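Local coordinates for protein transcriptional regulator, MarR family (Neisseria meningitidis serogroup B, PDB 3G3Z) that probably binds DNA and regulates transcription as a dimeric winged helix-turn-helix protein of the MarR family, at residues 37-42 and 52-57. Residues are numbered along the deposited sequence; the frame is centred on the assembly and turned at random.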
loop_
_atom_site.group_PDB
_atom_site.type_symbol
_atom_site.label_atom_id
_atom_site.label_comp_id
_atom_site.label_asym_id
_atom_site.label_seq_id
_atom_site.Cartn_x
_atom_site.Cartn_y
_atom_site.Cartn_z
ATOM N N LEU A 37 -0.518 2.657 -18.270
ATOM C CA LEU A 37 0.576 2.473 -19.228
ATOM C C LEU A 37 1.201 1.071 -19.192
ATOM O O LEU A 37 1.411 0.440 -20.237
ATOM C CB LEU A 37 1.657 3.543 -19.000
ATOM C CG LEU A 37 1.229 5.011 -19.192
ATOM C CD1 LEU A 37 2.264 5.954 -18.593
ATOM C CD2 LEU A 37 0.982 5.325 -20.662
ATOM N N TYR A 38 1.492 0.589 -17.989
ATOM C CA TYR A 38 2.124 -0.712 -17.850
ATOM C C TYR A 38 1.193 -1.883 -18.172
ATOM O O TYR A 38 1.631 -2.854 -18.800
ATOM C CB TYR A 38 2.751 -0.871 -16.476
ATOM C CG TYR A 38 3.628 -2.087 -16.358
ATOM C CD1 TYR A 38 4.914 -2.105 -16.911
ATOM C CD2 TYR A 38 3.173 -3.231 -15.697
ATOM C CE1 TYR A 38 5.723 -3.237 -16.804
ATOM C CE2 TYR A 38 3.976 -4.365 -15.583
ATOM C CZ TYR A 38 5.246 -4.361 -16.132
ATOM O OH TYR A 38 6.030 -5.485 -16.019
ATOM N N THR A 39 -0.078 -1.790 -17.767
ATOM C CA THR A 39 -1.074 -2.810 -18.142
ATOM C C THR A 39 -1.202 -2.902 -19.666
ATOM O O THR A 39 -1.194 -3.995 -20.240
ATOM C CB THR A 39 -2.476 -2.553 -17.499
ATOM O OG1 THR A 39 -2.338 -2.376 -16.084
ATOM C CG2 THR A 39 -3.409 -3.720 -17.740
ATOM N N LEU A 40 -1.291 -1.753 -20.318
ATOM C CA LEU A 40 -1.507 -1.729 -21.760
ATOM C C LEU A 40 -0.288 -2.211 -22.540
ATOM O O LEU A 40 -0.428 -2.840 -23.585
ATOM C CB LEU A 40 -1.951 -0.338 -22.225
ATOM C CG LEU A 40 -3.343 0.143 -21.791
ATOM C CD1 LEU A 40 -3.653 1.500 -22.403
ATOM C CD2 LEU A 40 -4.435 -0.861 -22.152
ATOM N N ALA A 41 0.900 -1.920 -22.018
ATOM C CA ALA A 41 2.148 -2.296 -22.680
ATOM C C ALA A 41 2.453 -3.791 -22.577
ATOM O O ALA A 41 3.075 -4.364 -23.475
ATOM C CB ALA A 41 3.310 -1.475 -22.132
ATOM N N THR A 42 1.992 -4.415 -21.496
ATOM C CA THR A 42 2.326 -5.807 -21.197
ATOM C C THR A 42 1.173 -6.787 -21.427
ATOM O O THR A 42 1.407 -7.985 -21.561
ATOM C CB THR A 42 2.806 -5.955 -19.736
ATOM O OG1 THR A 42 1.792 -5.456 -18.859
ATOM C CG2 THR A 42 4.112 -5.180 -19.500
ATOM N N GLY A 52 -8.556 -0.857 -13.603
ATOM C CA GLY A 52 -9.013 -0.403 -12.286
ATOM C C GLY A 52 -9.041 -1.528 -11.269
ATOM O O GLY A 52 -8.559 -1.368 -10.146
ATOM N N GLU A 53 -9.589 -2.673 -11.678
ATOM C CA GLU A 53 -9.648 -3.865 -10.829
ATOM C C GLU A 53 -8.265 -4.478 -10.544
ATOM O O GLU A 53 -7.932 -4.756 -9.388
ATOM C CB GLU A 53 -10.665 -4.886 -11.370
ATOM C CG GLU A 53 -12.020 -4.767 -10.649
ATOM C CD GLU A 53 -13.249 -5.065 -11.515
ATOM O OE1 GLU A 53 -13.208 -6.010 -12.336
ATOM O OE2 GLU A 53 -14.277 -4.358 -11.346
ATOM N N LYS A 54 -7.454 -4.633 -11.587
ATOM C CA LYS A 54 -6.094 -5.139 -11.447
ATOM C C LYS A 54 -5.249 -4.342 -10.437
ATOM O O LYS A 54 -4.563 -4.930 -9.604
ATOM C CB LYS A 54 -5.397 -5.158 -12.808
ATOM C CG LYS A 54 -4.019 -5.804 -12.794
ATOM C CD LYS A 54 -3.338 -5.634 -14.145
ATOM C CE LYS A 54 -1.851 -6.007 -14.101
ATOM N NZ LYS A 54 -1.622 -7.477 -14.217
ATOM N N TRP A 55 -5.300 -3.012 -10.510
ATOM C CA TRP A 55 -4.427 -2.189 -9.676
ATOM C C TRP A 55 -5.138 -1.591 -8.482
ATOM O O TRP A 55 -4.549 -0.806 -7.738
ATOM C CB TRP A 55 -3.689 -1.136 -10.508
ATOM C CG TRP A 55 -2.763 -1.796 -11.487
ATOM C CD1 TRP A 55 -2.996 -2.024 -12.808
ATOM C CD2 TRP A 55 -1.469 -2.350 -11.201
ATOM N NE1 TRP A 55 -1.920 -2.677 -13.375
ATOM C CE2 TRP A 55 -0.974 -2.899 -12.406
ATOM C CE3 TRP A 55 -0.685 -2.443 -10.040
ATOM C CZ2 TRP A 55 0.284 -3.531 -12.490
ATOM C CZ3 TRP A 55 0.563 -3.072 -10.120
ATOM C CH2 TRP A 55 1.036 -3.603 -11.342
ATOM N N SER A 56 -6.387 -2.005 -8.280
ATOM C CA SER A 56 -7.177 -1.620 -7.103
ATOM C C SER A 56 -7.407 -0.102 -7.074
ATOM O O SER A 56 -7.213 0.546 -6.048
ATOM C CB SER A 56 -6.518 -2.132 -5.805
ATOM O OG SER A 56 -6.535 -3.559 -5.757
ATOM N N LEU A 57 -7.794 0.449 -8.226
ATOM C CA LEU A 57 -8.094 1.879 -8.357
ATOM C C LEU A 57 -9.571 2.153 -8.655
ATOM O O LEU A 57 -10.204 1.392 -9.380
ATOM C CB LEU A 57 -7.238 2.509 -9.459
ATOM C CG LEU A 57 -5.741 2.612 -9.182
ATOM C CD1 LEU A 57 -5.012 3.030 -10.450
ATOM C CD2 LEU A 57 -5.458 3.571 -8.034
#
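Trp-55 and Thr-39 join two successive helices of the winged helix-turn-helix domain, 31-43 and 48-55, and illustrate how a single polar bond can be set into a buried helix pair. The hydrogen bond runs from Trp-55 NE1 to Thr-39 OG1 at 2.8 Å. The hydroxyl sits at the indole edge, only 14° out of the ring plane, although the N-H points somewhat off the oxygen, with an angle of 141°. Thr-39 OG1 accepts from the indole and is itself bonded to Ala-35 O one turn earlier in its own helix, so two bonds grip the hydroxyl oxygen and fix its rotation. A chi1 of -52° sets OG1 beside the backbone N and leaves the methyl CG2 anti to that N, where it meets Lys-54 CD.

Apolar contacts flank this bond. Trp-55 CZ2 approaches Tyr-38 CD2 obliquely at 4.3 Å, and the aliphatic chain of Lys-54 passes Thr-39 with Lys-54 CD 4.1 Å from Thr-39 CG2. The same lysine lays its CG over one face of the indole, 3.8 Å above the plane.

Charge enters at the lysine tip: NZ forms salt bridges with Glu-43 OE1, in the last residue of helix 31-43, and with Asp-7 OD2 of the second subunit, tying this helix pair to the dimer interface. Ser-56, with positive phi, belongs to a Schellman motif after Trp-55, in which Leu-57 N bonds to Gly-52 O at 2.8 Å. On the facing helix, Thr-42 OG1 donates to Tyr-38 O at 2.6 Å, sharing that oxygen with Thr-42 N.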